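Local atomic coordinates of single-stranded-DNA-specific exonuclease RecJ (Thermus thermophilus, PDB entry 2ZXR), a protein that degrades single-stranded DNA exonucleolytically in the 5' to 3' direction, using divalent metal ions, preferably magnesium. Residues 462-468 / 501-507; 344-348 / 360-364; 89-93 / 191-195. All coordinates share one frame; numbering follows the deposited sequence.

Interaction 1: 462-468 / 501-507; sequences FLLFGAP and PEVEVAG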
ATOM      1  N   PHE A 462       9.820  -3.850  -7.259  1.00 22.83           N
ATOM      2  CA  PHE A 462      10.501  -4.822  -8.109  1.00 22.48           C
ATOM      3  C   PHE A 462      11.698  -5.387  -7.354  1.00 22.43           C
ATOM      4  O   PHE A 462      12.237  -4.773  -6.423  1.00 21.75           O
ATOM      5  CB  PHE A 462      11.014  -4.199  -9.424  1.00 20.86           C
ATOM      6  CG  PHE A 462       9.928  -3.830 -10.395  1.00 20.85           C
ATOM      7  CD1 PHE A 462       9.328  -2.577 -10.349  1.00 20.90           C
ATOM      8  CD2 PHE A 462       9.478  -4.750 -11.327  1.00 20.00           C
ATOM      9  CE1 PHE A 462       8.284  -2.247 -11.227  1.00 21.35           C
ATOM     10  CE2 PHE A 462       8.444  -4.440 -12.198  1.00 20.91           C
ATOM     11  CZ  PHE A 462       7.842  -3.176 -12.149  1.00 20.83           C
ATOM     12  N   LEU A 463      12.138  -6.558  -7.783  1.00 22.51           N
ATOM     13  CA  LEU A 463      13.276  -7.172  -7.152  1.00 22.74           C
ATOM     14  C   LEU A 463      14.457  -6.983  -8.083  1.00 23.37           C
ATOM     15  O   LEU A 463      14.326  -7.176  -9.283  1.00 23.90           O
ATOM     16  CB  LEU A 463      12.995  -8.657  -6.943  1.00 23.14           C
ATOM     17  CG  LEU A 463      14.131  -9.539  -6.425  1.00 24.11           C
ATOM     18  CD1 LEU A 463      14.422  -9.209  -4.944  1.00 22.28           C
ATOM     19  CD2 LEU A 463      13.720 -11.010  -6.578  1.00 24.23           C
ATOM     20  N   LEU A 464      15.580  -6.550  -7.529  1.00 24.11           N
ATOM     21  CA  LEU A 464      16.819  -6.398  -8.267  1.00 25.79           C
ATOM     22  C   LEU A 464      17.769  -7.313  -7.499  1.00 28.61           C
ATOM     23  O   LEU A 464      17.567  -7.566  -6.291  1.00 27.65           O
ATOM     24  CB  LEU A 464      17.355  -4.974  -8.253  1.00 24.20           C
ATOM     25  CG  LEU A 464      16.589  -3.958  -9.099  1.00 25.44           C
ATOM     26  CD1 LEU A 464      15.214  -3.715  -8.465  1.00 22.99           C
ATOM     27  CD2 LEU A 464      17.384  -2.652  -9.179  1.00 22.82           C
ATOM     28  N   PHE A 465      18.789  -7.814  -8.187  1.00 30.75           N
ATOM     29  CA  PHE A 465      19.716  -8.751  -7.567  1.00 34.52           C
ATOM     30  C   PHE A 465      21.086  -8.653  -8.202  1.00 36.23           C
ATOM     31  O   PHE A 465      21.202  -8.431  -9.410  1.00 36.38           O
ATOM     32  CB  PHE A 465      19.175 -10.172  -7.741  1.00 36.31           C
ATOM     33  CG  PHE A 465      19.952 -11.219  -6.989  1.00 40.34           C
ATOM     34  CD1 PHE A 465      21.104 -11.785  -7.528  1.00 42.46           C
ATOM     35  CD2 PHE A 465      19.549 -11.623  -5.720  1.00 42.48           C
ATOM     36  CE1 PHE A 465      21.857 -12.743  -6.803  1.00 43.53           C
ATOM     37  CE2 PHE A 465      20.291 -12.582  -4.985  1.00 43.65           C
ATOM     38  CZ  PHE A 465      21.447 -13.136  -5.536  1.00 43.31           C
ATOM     39  N   GLY A 466      22.127  -8.814  -7.390  1.00 37.69           N
ATOM     40  CA  GLY A 466      23.471  -8.772  -7.932  1.00 39.44           C
ATOM     41  C   GLY A 466      24.576  -8.266  -7.037  1.00 40.99           C
ATOM     42  O   GLY A 466      24.414  -8.109  -5.815  1.00 40.80           O
ATOM     43  N   ALA A 467      25.725  -8.032  -7.659  1.00 41.89           N
ATOM     44  CA  ALA A 467      26.877  -7.515  -6.948  1.00 43.75           C
ATOM     45  C   ALA A 467      26.825  -6.032  -7.245  1.00 44.96           C
ATOM     46  O   ALA A 467      26.888  -5.616  -8.397  1.00 44.55           O
ATOM     47  CB  ALA A 467      28.170  -8.134  -7.481  1.00 43.41           C
ATOM     48  N   PRO A 468      26.672  -5.215  -6.203  1.00 46.73           N
ATOM     49  CA  PRO A 468      26.604  -3.763  -6.366  1.00 48.64           C
ATOM     50  C   PRO A 468      27.890  -3.228  -6.961  1.00 50.88           C
ATOM     51  O   PRO A 468      28.954  -3.810  -6.750  1.00 51.19           O
ATOM     52  CB  PRO A 468      26.375  -3.271  -4.942  1.00 48.35           C
ATOM     53  CG  PRO A 468      27.085  -4.313  -4.115  1.00 47.81           C
ATOM     54  CD  PRO A 468      26.683  -5.597  -4.780  1.00 46.66           C
ATOM     55  N   PRO A 501      28.941  -8.586  -0.659  1.00 45.83           N
ATOM     56  CA  PRO A 501      29.365  -8.837  -2.044  1.00 44.83           C
ATOM     57  C   PRO A 501      28.195  -9.038  -3.010  1.00 43.76           C
ATOM     58  O   PRO A 501      28.293  -8.746  -4.206  1.00 43.44           O
ATOM     59  CB  PRO A 501      30.270 -10.069  -1.913  1.00 44.54           C
ATOM     60  CG  PRO A 501      29.783 -10.737  -0.656  1.00 44.96           C
ATOM     61  CD  PRO A 501      29.493  -9.591   0.267  1.00 45.10           C
ATOM     62  N   GLU A 502      27.092  -9.541  -2.479  1.00 42.57           N
ATOM     63  CA  GLU A 502      25.892  -9.754  -3.266  1.00 41.94           C
ATOM     64  C   GLU A 502      24.701  -9.251  -2.473  1.00 40.65           C
ATOM     65  O   GLU A 502      24.582  -9.517  -1.268  1.00 40.40           O
ATOM     66  CB  GLU A 502      25.694 -11.234  -3.568  1.00 43.64           C
ATOM     67  CG  GLU A 502      26.053 -11.652  -4.982  1.00 46.75           C
ATOM     68  CD  GLU A 502      25.363 -12.955  -5.351  1.00 48.89           C
ATOM     69  OE1 GLU A 502      25.571 -13.469  -6.475  1.00 49.26           O
ATOM     70  OE2 GLU A 502      24.597 -13.463  -4.496  1.00 50.43           O
ATOM     71  N   VAL A 503      23.805  -8.538  -3.150  1.00 38.87           N
ATOM     72  CA  VAL A 503      22.620  -8.005  -2.491  1.00 37.08           C
ATOM     73  C   VAL A 503      21.322  -8.300  -3.228  1.00 36.30           C
ATOM     74  O   VAL A 503      21.304  -8.687  -4.402  1.00 36.58           O
ATOM     75  CB  VAL A 503      22.702  -6.466  -2.332  1.00 37.13           C
ATOM     76  CG1 VAL A 503      23.882  -6.077  -1.463  1.00 37.06           C
ATOM     77  CG2 VAL A 503      22.821  -5.822  -3.695  1.00 37.23           C
ATOM     78  N   GLU A 504      20.231  -8.116  -2.507  1.00 34.75           N
ATOM     79  CA  GLU A 504      18.892  -8.273  -3.046  1.00 33.96           C
ATOM     80  C   GLU A 504      18.242  -6.940  -2.704  1.00 31.94           C
ATOM     81  O   GLU A 504      18.465  -6.412  -1.624  1.00 31.97           O
ATOM     82  CB  GLU A 504      18.146  -9.403  -2.341  1.00 35.91           C
ATOM     83  CG  GLU A 504      18.055 -10.637  -3.170  1.00 37.80           C
ATOM     84  CD  GLU A 504      17.346 -11.747  -2.470  1.00 39.15           C
ATOM     85  OE1 GLU A 504      16.924 -12.660  -3.198  1.00 41.21           O
ATOM     86  OE2 GLU A 504      17.214 -11.717  -1.215  1.00 39.49           O
ATOM     87  N   VAL A 505      17.454  -6.398  -3.619  1.00 30.39           N
ATOM     88  CA  VAL A 505      16.801  -5.111  -3.389  1.00 27.96           C
ATOM     89  C   VAL A 505      15.337  -5.138  -3.777  1.00 26.21           C
ATOM     90  O   VAL A 505      15.000  -5.637  -4.852  1.00 24.91           O
ATOM     91  CB  VAL A 505      17.426  -3.992  -4.240  1.00 29.27           C
ATOM     92  CG1 VAL A 505      16.605  -2.689  -4.055  1.00 29.64           C
ATOM     93  CG2 VAL A 505      18.886  -3.776  -3.854  1.00 29.39           C
ATOM     94  N   ALA A 506      14.483  -4.591  -2.906  1.00 23.70           N
ATOM     95  CA  ALA A 506      13.059  -4.475  -3.172  1.00 22.35           C
ATOM     96  C   ALA A 506      12.948  -2.988  -3.465  1.00 24.30           C
ATOM     97  O   ALA A 506      13.162  -2.164  -2.568  1.00 24.25           O
ATOM     98  CB  ALA A 506      12.260  -4.817  -1.959  1.00 21.74           C
ATOM     99  N   GLY A 507      12.629  -2.612  -4.702  1.00 23.06           N
ATOM    100  CA  GLY A 507      12.582  -1.192  -4.973  1.00 24.10           C
ATOM    101  C   GLY A 507      11.510  -0.623  -5.868  1.00 23.53           C
ATOM    102  O   GLY A 507      10.906  -1.333  -6.657  1.00 23.82           O
TER
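Phe462 to Gly466 and Val503 to Gly507 run antiparallel as neighbouring strands, their axes 4.7 Å apart at the closest and 160° between their directions. Three hydrogen-bonded pairs, Phe462 with Gly507, Leu464 with Val505 and Gly466 with Val503, each close a ring of two N-H...O bonds; the bond from Val503 N to Gly466 O, at 2.8 Å, is almost straight. Between these rings lie the non-hydrogen-bonded pairs Leu463 with Ala506 and Phe465 with Glu504, where CA-H groups also approach carbonyl oxygens, as Leu463 CA does Val505 O at 3.3 Å. Gly466 has an extended backbone with positive phi, at which a CB would press on the carbonyl O of Phe465.

The side chains of Phe465 and Glu504 share one face with those of Leu463 and Ala506. With its CG turned away from the backbone N (chi1 -172°), Phe465 folds its ring back over the partner strand, and Val503 O lies 3.6 Å above one ring face, toward the rim. Glu504 OE2 is engaged in a salt bridge with Arg528. Leu464 and Val505 meet on the other face, CB to CB at 4.1 Å. Past the strand end, Pro468 CD reaches Val503 CG2 at 4.0 Å.

This is plain antiparallel pairing of adjacent strands within the mixed sheet of the RecJ OB domain, where strand 426-433 flanks 462-466 and strand 517-528 flanks 503-514. Trp7 of strand 5-9 packs on Leu463, Glu504 and Ala506, whereas Leu484 of strand 479-484 lies against Leu464, Val503 and Val505.

Interaction 2: 344-348 / 360-364; sequences MGIVA and FLVAQ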
ATOM      1  N   MET A 344       0.419  11.100  21.031  1.00 27.06           N
ATOM      2  CA  MET A 344       0.830   9.718  21.296  1.00 27.93           C
ATOM      3  C   MET A 344       0.432   8.692  20.236  1.00 26.22           C
ATOM      4  O   MET A 344       1.136   7.718  20.031  1.00 24.85           O
ATOM      5  CB  MET A 344       0.381   9.250  22.713  1.00 29.56           C
ATOM      6  CG  MET A 344      -1.117   9.339  23.022  1.00 33.41           C
ATOM      7  SD  MET A 344      -1.661   8.917  24.784  1.00 37.20           S
ATOM      8  CE  MET A 344      -0.236   8.146  25.462  1.00 33.67           C
ATOM      9  N   GLY A 345      -0.679   8.919  19.542  1.00 26.04           N
ATOM     10  CA  GLY A 345      -1.096   7.965  18.528  1.00 24.95           C
ATOM     11  C   GLY A 345      -0.023   7.774  17.460  1.00 24.47           C
ATOM     12  O   GLY A 345       0.342   6.631  17.129  1.00 24.04           O
ATOM     13  N   ILE A 346       0.472   8.880  16.908  1.00 23.18           N
ATOM     14  CA  ILE A 346       1.520   8.785  15.888  1.00 24.27           C
ATOM     15  C   ILE A 346       2.853   8.272  16.484  1.00 23.66           C
ATOM     16  O   ILE A 346       3.566   7.518  15.839  1.00 24.30           O
ATOM     17  CB  ILE A 346       1.752  10.143  15.156  1.00 23.98           C
ATOM     18  CG1 ILE A 346       0.532  10.458  14.260  1.00 24.83           C
ATOM     19  CG2 ILE A 346       3.043  10.049  14.266  1.00 24.69           C
ATOM     20  CD1 ILE A 346       0.596  11.803  13.561  1.00 26.12           C
ATOM     21  N   VAL A 347       3.185   8.673  17.709  1.00 23.30           N
ATOM     22  CA  VAL A 347       4.413   8.192  18.340  1.00 22.05           C
ATOM     23  C   VAL A 347       4.313   6.666  18.497  1.00 21.82           C
ATOM     24  O   VAL A 347       5.276   5.951  18.287  1.00 21.97           O
ATOM     25  CB  VAL A 347       4.625   8.854  19.719  1.00 21.35           C
ATOM     26  CG1 VAL A 347       5.838   8.248  20.412  1.00 21.09           C
ATOM     27  CG2 VAL A 347       4.816  10.339  19.540  1.00 19.68           C
ATOM     28  N   ALA A 348       3.133   6.165  18.843  1.00 21.90           N
ATOM     29  CA  ALA A 348       2.951   4.722  18.985  1.00 22.00           C
ATOM     30  C   ALA A 348       3.159   4.013  17.636  1.00 22.84           C
ATOM     31  O   ALA A 348       3.814   2.974  17.578  1.00 22.87           O
ATOM     32  CB  ALA A 348       1.557   4.420  19.520  1.00 21.66           C
ATOM     33  N   PHE A 360       1.589   0.142  23.343  1.00 22.93           N
ATOM     34  CA  PHE A 360       0.607   0.693  24.259  1.00 21.11           C
ATOM     35  C   PHE A 360       1.297   1.867  24.955  1.00 21.47           C
ATOM     36  O   PHE A 360       2.353   1.696  25.567  1.00 21.56           O
ATOM     37  CB  PHE A 360       0.221  -0.330  25.341  1.00 20.97           C
ATOM     38  CG  PHE A 360      -0.345  -1.612  24.809  1.00 18.67           C
ATOM     39  CD1 PHE A 360       0.460  -2.509  24.099  1.00 18.77           C
ATOM     40  CD2 PHE A 360      -1.683  -1.909  24.988  1.00 16.99           C
ATOM     41  CE1 PHE A 360      -0.073  -3.690  23.567  1.00 16.79           C
ATOM     42  CE2 PHE A 360      -2.225  -3.073  24.463  1.00 19.04           C
ATOM     43  CZ  PHE A 360      -1.418  -3.966  23.748  1.00 18.42           C
ATOM     44  N   LEU A 361       0.695   3.045  24.876  1.00 20.18           N
ATOM     45  CA  LEU A 361       1.233   4.246  25.504  1.00 20.27           C
ATOM     46  C   LEU A 361       0.149   4.853  26.373  1.00 20.65           C
ATOM     47  O   LEU A 361      -1.048   4.857  25.999  1.00 20.48           O
ATOM     48  CB  LEU A 361       1.622   5.277  24.433  1.00 21.14           C
ATOM     49  CG  LEU A 361       3.059   5.336  23.902  1.00 22.14           C
ATOM     50  CD1 LEU A 361       3.712   3.969  23.901  1.00 21.21           C
ATOM     51  CD2 LEU A 361       3.045   6.002  22.521  1.00 19.44           C
ATOM     52  N   VAL A 362       0.563   5.366  27.526  1.00 21.10           N
ATOM     53  CA  VAL A 362      -0.349   5.999  28.474  1.00 21.14           C
ATOM     54  C   VAL A 362       0.235   7.357  28.785  1.00 21.28           C
ATOM     55  O   VAL A 362       1.435   7.471  29.016  1.00 22.49           O
ATOM     56  CB  VAL A 362      -0.425   5.212  29.793  1.00 21.58           C
ATOM     57  CG1 VAL A 362      -1.308   5.963  30.800  1.00 20.37           C
ATOM     58  CG2 VAL A 362      -0.971   3.824  29.541  1.00 22.44           C
ATOM     59  N   ALA A 363      -0.588   8.392  28.764  1.00 22.01           N
ATOM     60  CA  ALA A 363      -0.115   9.748  29.079  1.00 23.04           C
ATOM     61  C   ALA A 363      -1.286  10.466  29.668  1.00 23.30           C
ATOM     62  O   ALA A 363      -2.363  10.478  29.074  1.00 23.22           O
ATOM     63  CB  ALA A 363       0.358  10.483  27.837  1.00 21.87           C
ATOM     64  N   GLN A 364      -1.091  11.047  30.845  1.00 24.55           N
ATOM     65  CA  GLN A 364      -2.166  11.774  31.506  1.00 26.15           C
ATOM     66  C   GLN A 364      -3.443  10.923  31.635  1.00 26.65           C
ATOM     67  O   GLN A 364      -4.562  11.419  31.496  1.00 27.46           O
ATOM     68  CB  GLN A 364      -2.438  13.090  30.738  1.00 27.41           C
ATOM     69  CG  GLN A 364      -1.196  13.998  30.754  1.00 28.97           C
ATOM     70  CD  GLN A 364      -1.447  15.393  30.211  1.00 31.43           C
ATOM     71  OE1 GLN A 364      -1.275  15.657  29.014  1.00 31.89           O
ATOM     72  NE2 GLN A 364      -1.848  16.298  31.090  1.00 31.26           N
TER
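Met344 reaches from helix 341-355 to the strand 359-363 and touches Leu361 and Ala363 with the end of its side chain. Its CB leaves the helix toward the strand, and CG takes the position between the backbone N and the carbonyl carbon (chi1 57°). From there the chain stays extended through chi2, and SD comes to 4.0 Å from Ala363 CB. At the last torsion the chain bends sharply, with chi3 at -14°: the terminal methyl curls back, nearly eclipsing CB, and comes to lie between Leu361 and Ala363. CE consequently lies against both strand side chains on this face: it is 3.6 Å from Leu361 CB and 3.4 Å from Ala363 CB, the latter tighter than usual for two carbons. The same methyl also rests on the strand backbone, 3.3 Å from Ala363 N.

Leu361 answers from the strand. Its CD2 branch fits against the helix beside Met344, close to both backbone and side chains: it packs on Ala348 CB at 3.7 Å and lies 3.6 Å from Met344 O, the carbonyl that accepts the helical bond from Ala348 N. Val347 CG1 touches the same methyl more loosely, and the side chains of Val347 and Leu361 cross at about a right angle. The side chains that meet are all apolar, and the polar atoms they touch belong to the backbone.

Met317 of helix 293-321 also packs on Met344 and Val347, while Thr368 of the adjoining strand 366-370 touches Met344 and Leu361. Helix and strand run nearly antiparallel, 152° between their directions, with axes 8.8 Å apart. Together with the parallel strand 332-335, they form a beta-alpha-beta crossover of the DHHA1 domain, whose connecting helix packs against the sheet.

Interaction 3: 89-93 / 191-195; sequences TAILV and AFLLL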
ATOM      1  N   THR A  89     -18.111  17.437   7.201  1.00 19.76           N
ATOM      2  CA  THR A  89     -19.066  18.464   7.619  1.00 20.11           C
ATOM      3  C   THR A  89     -18.980  19.695   6.691  1.00 20.80           C
ATOM      4  O   THR A  89     -19.999  20.327   6.406  1.00 21.11           O
ATOM      5  CB  THR A  89     -18.988  18.846   9.164  1.00 21.87           C
ATOM      6  OG1 THR A  89     -18.273  20.058   9.354  1.00 25.32           O
ATOM      7  CG2 THR A  89     -18.390  17.760   9.983  1.00 15.31           C
ATOM      8  N   ALA A  90     -17.797  20.002   6.156  1.00 20.06           N
ATOM      9  CA  ALA A  90     -17.708  21.131   5.244  1.00 20.23           C
ATOM     10  C   ALA A  90     -18.597  20.848   4.035  1.00 20.07           C
ATOM     11  O   ALA A  90     -19.250  21.745   3.527  1.00 21.09           O
ATOM     12  CB  ALA A  90     -16.265  21.385   4.807  1.00 18.26           C
ATOM     13  N   ILE A  91     -18.646  19.595   3.596  1.00 19.43           N
ATOM     14  CA  ILE A  91     -19.467  19.245   2.458  1.00 19.16           C
ATOM     15  C   ILE A  91     -20.938  19.480   2.782  1.00 20.19           C
ATOM     16  O   ILE A  91     -21.645  20.133   2.031  1.00 21.12           O
ATOM     17  CB  ILE A  91     -19.274  17.743   2.043  1.00 18.35           C
ATOM     18  CG1 ILE A  91     -17.945  17.567   1.312  1.00 15.35           C
ATOM     19  CG2 ILE A  91     -20.414  17.273   1.115  1.00 15.16           C
ATOM     20  CD1 ILE A  91     -17.534  16.083   1.229  1.00 17.48           C
ATOM     21  N   LEU A  92     -21.402  18.934   3.900  1.00 20.37           N
ATOM     22  CA  LEU A  92     -22.795  19.103   4.249  1.00 21.16           C
ATOM     23  C   LEU A  92     -23.156  20.539   4.559  1.00 21.45           C
ATOM     24  O   LEU A  92     -24.218  20.994   4.135  1.00 21.69           O
ATOM     25  CB  LEU A  92     -23.158  18.178   5.415  1.00 20.96           C
ATOM     26  CG  LEU A  92     -23.108  16.722   4.920  1.00 20.15           C
ATOM     27  CD1 LEU A  92     -23.059  15.783   6.081  1.00 19.61           C
ATOM     28  CD2 LEU A  92     -24.315  16.429   4.052  1.00 19.43           C
ATOM     29  N   VAL A  93     -22.293  21.264   5.272  1.00 19.53           N
ATOM     30  CA  VAL A  93     -22.623  22.653   5.579  1.00 20.79           C
ATOM     31  C   VAL A  93     -22.642  23.522   4.316  1.00 20.72           C
ATOM     32  O   VAL A  93     -23.626  24.220   4.063  1.00 22.19           O
ATOM     33  CB  VAL A  93     -21.651  23.251   6.634  1.00 20.99           C
ATOM     34  CG1 VAL A  93     -21.841  24.785   6.731  1.00 19.47           C
ATOM     35  CG2 VAL A  93     -21.917  22.579   8.016  1.00 19.44           C
ATOM     36  N   ALA A 191     -20.974  11.576   3.447  1.00 16.54           N
ATOM     37  CA  ALA A 191     -21.541  12.935   3.472  1.00 17.45           C
ATOM     38  C   ALA A 191     -21.759  13.393   2.005  1.00 18.71           C
ATOM     39  O   ALA A 191     -22.767  14.020   1.657  1.00 17.30           O
ATOM     40  CB  ALA A 191     -20.586  13.892   4.146  1.00 16.60           C
ATOM     41  N   PHE A 192     -20.783  13.083   1.160  1.00 17.93           N
ATOM     42  CA  PHE A 192     -20.839  13.432  -0.258  1.00 19.14           C
ATOM     43  C   PHE A 192     -22.003  12.674  -0.928  1.00 19.13           C
ATOM     44  O   PHE A 192     -22.768  13.247  -1.676  1.00 19.27           O
ATOM     45  CB  PHE A 192     -19.495  13.045  -0.897  1.00 19.74           C
ATOM     46  CG  PHE A 192     -19.425  13.266  -2.366  1.00 21.93           C
ATOM     47  CD1 PHE A 192     -19.192  14.523  -2.878  1.00 22.07           C
ATOM     48  CD2 PHE A 192     -19.558  12.196  -3.251  1.00 23.23           C
ATOM     49  CE1 PHE A 192     -19.084  14.726  -4.247  1.00 22.51           C
ATOM     50  CE2 PHE A 192     -19.454  12.397  -4.629  1.00 22.37           C
ATOM     51  CZ  PHE A 192     -19.215  13.660  -5.116  1.00 21.59           C
ATOM     52  N   LEU A 193     -22.135  11.384  -0.651  1.00 19.56           N
ATOM     53  CA  LEU A 193     -23.212  10.593  -1.243  1.00 20.72           C
ATOM     54  C   LEU A 193     -24.570  11.147  -0.830  1.00 21.84           C
ATOM     55  O   LEU A 193     -25.484  11.232  -1.654  1.00 21.62           O
ATOM     56  CB  LEU A 193     -23.086   9.125  -0.830  1.00 20.39           C
ATOM     57  CG  LEU A 193     -21.900   8.433  -1.513  1.00 21.14           C
ATOM     58  CD1 LEU A 193     -21.575   7.106  -0.829  1.00 20.84           C
ATOM     59  CD2 LEU A 193     -22.229   8.246  -2.997  1.00 20.93           C
ATOM     60  N   LEU A 194     -24.683  11.535   0.444  1.00 21.98           N
ATOM     61  CA  LEU A 194     -25.906  12.103   0.993  1.00 22.33           C
ATOM     62  C   LEU A 194     -26.253  13.409   0.291  1.00 22.68           C
ATOM     63  O   LEU A 194     -27.413  13.623  -0.085  1.00 23.35           O
ATOM     64  CB  LEU A 194     -25.755  12.358   2.497  1.00 21.84           C
ATOM     65  CG  LEU A 194     -26.981  12.918   3.241  1.00 23.22           C
ATOM     66  CD1 LEU A 194     -28.164  11.954   3.077  1.00 22.74           C
ATOM     67  CD2 LEU A 194     -26.659  13.105   4.747  1.00 21.80           C
ATOM     68  N   LEU A 195     -25.276  14.304   0.128  1.00 21.77           N
ATOM     69  CA  LEU A 195     -25.561  15.557  -0.564  1.00 21.73           C
ATOM     70  C   LEU A 195     -26.033  15.222  -1.998  1.00 23.32           C
ATOM     71  O   LEU A 195     -26.942  15.855  -2.539  1.00 23.11           O
ATOM     72  CB  LEU A 195     -24.307  16.450  -0.629  1.00 20.49           C
ATOM     73  CG  LEU A 195     -24.458  17.765  -1.418  1.00 18.58           C
ATOM     74  CD1 LEU A 195     -25.542  18.617  -0.784  1.00 16.32           C
ATOM     75  CD2 LEU A 195     -23.129  18.506  -1.461  1.00 17.73           C
TER
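Ile91 and Leu92 of helix 83-98 straddle the small Ala191 of helix 187-201, on two segments that run almost parallel, 15° between their directions and 9.1 Å between axes. The two branches of Leu92 divide the work: CD1 rests on Ala191 CB at 3.7 Å, while CD2 lies over Ala191 O and meets Leu194 CD2 at 4.1 Å, the two leucines crossing at about a right angle. With its CG beside the backbone N (chi1 -68°), Leu92 brings its tip nearer the partner helix than its CB bond alone would suggest.

Ile91 fills the hollow between Phe192 and Leu195, one turn apart. Its CG2 meets Leu195 CD2 at 3.9 Å, and its CD1 reaches Phe192 CB at 4.2 Å. In return, the CD2 methyl of Leu195 approaches Ile91 O. The Phe192 ring turns from this seam toward Trp228 and Leu232 of helix 227-239.

The contact joins helix 83-98, which follows strand 74-78 of the parallel sheet, to helix 187-201 within the DHH domain. The metal site is near: the Ala191 side chain lies about 8 Å from that of Asp84, a magnesium ligand at the start of helix 83-98.

All three contacts are largely buried, yet they lie in three different domain families of the one chain and share no helix or strand: interaction 3 in the DHH domain, interaction 2 in the DHHA1 domain and interaction 1 in the OB domain. Their nearest atoms are at least about 20 Å apart. Only interaction 1 is held by hydrogen bonds between its segments, as befits adjacent strands of one sheet, and it alone includes charged side chains and an exposed end. Interactions 2 and 3 rely on apolar packing, helix on sheet in one and helix on helix in the other. Interaction 3 alone lies near the metal site, without touching it; the other two lie away from it.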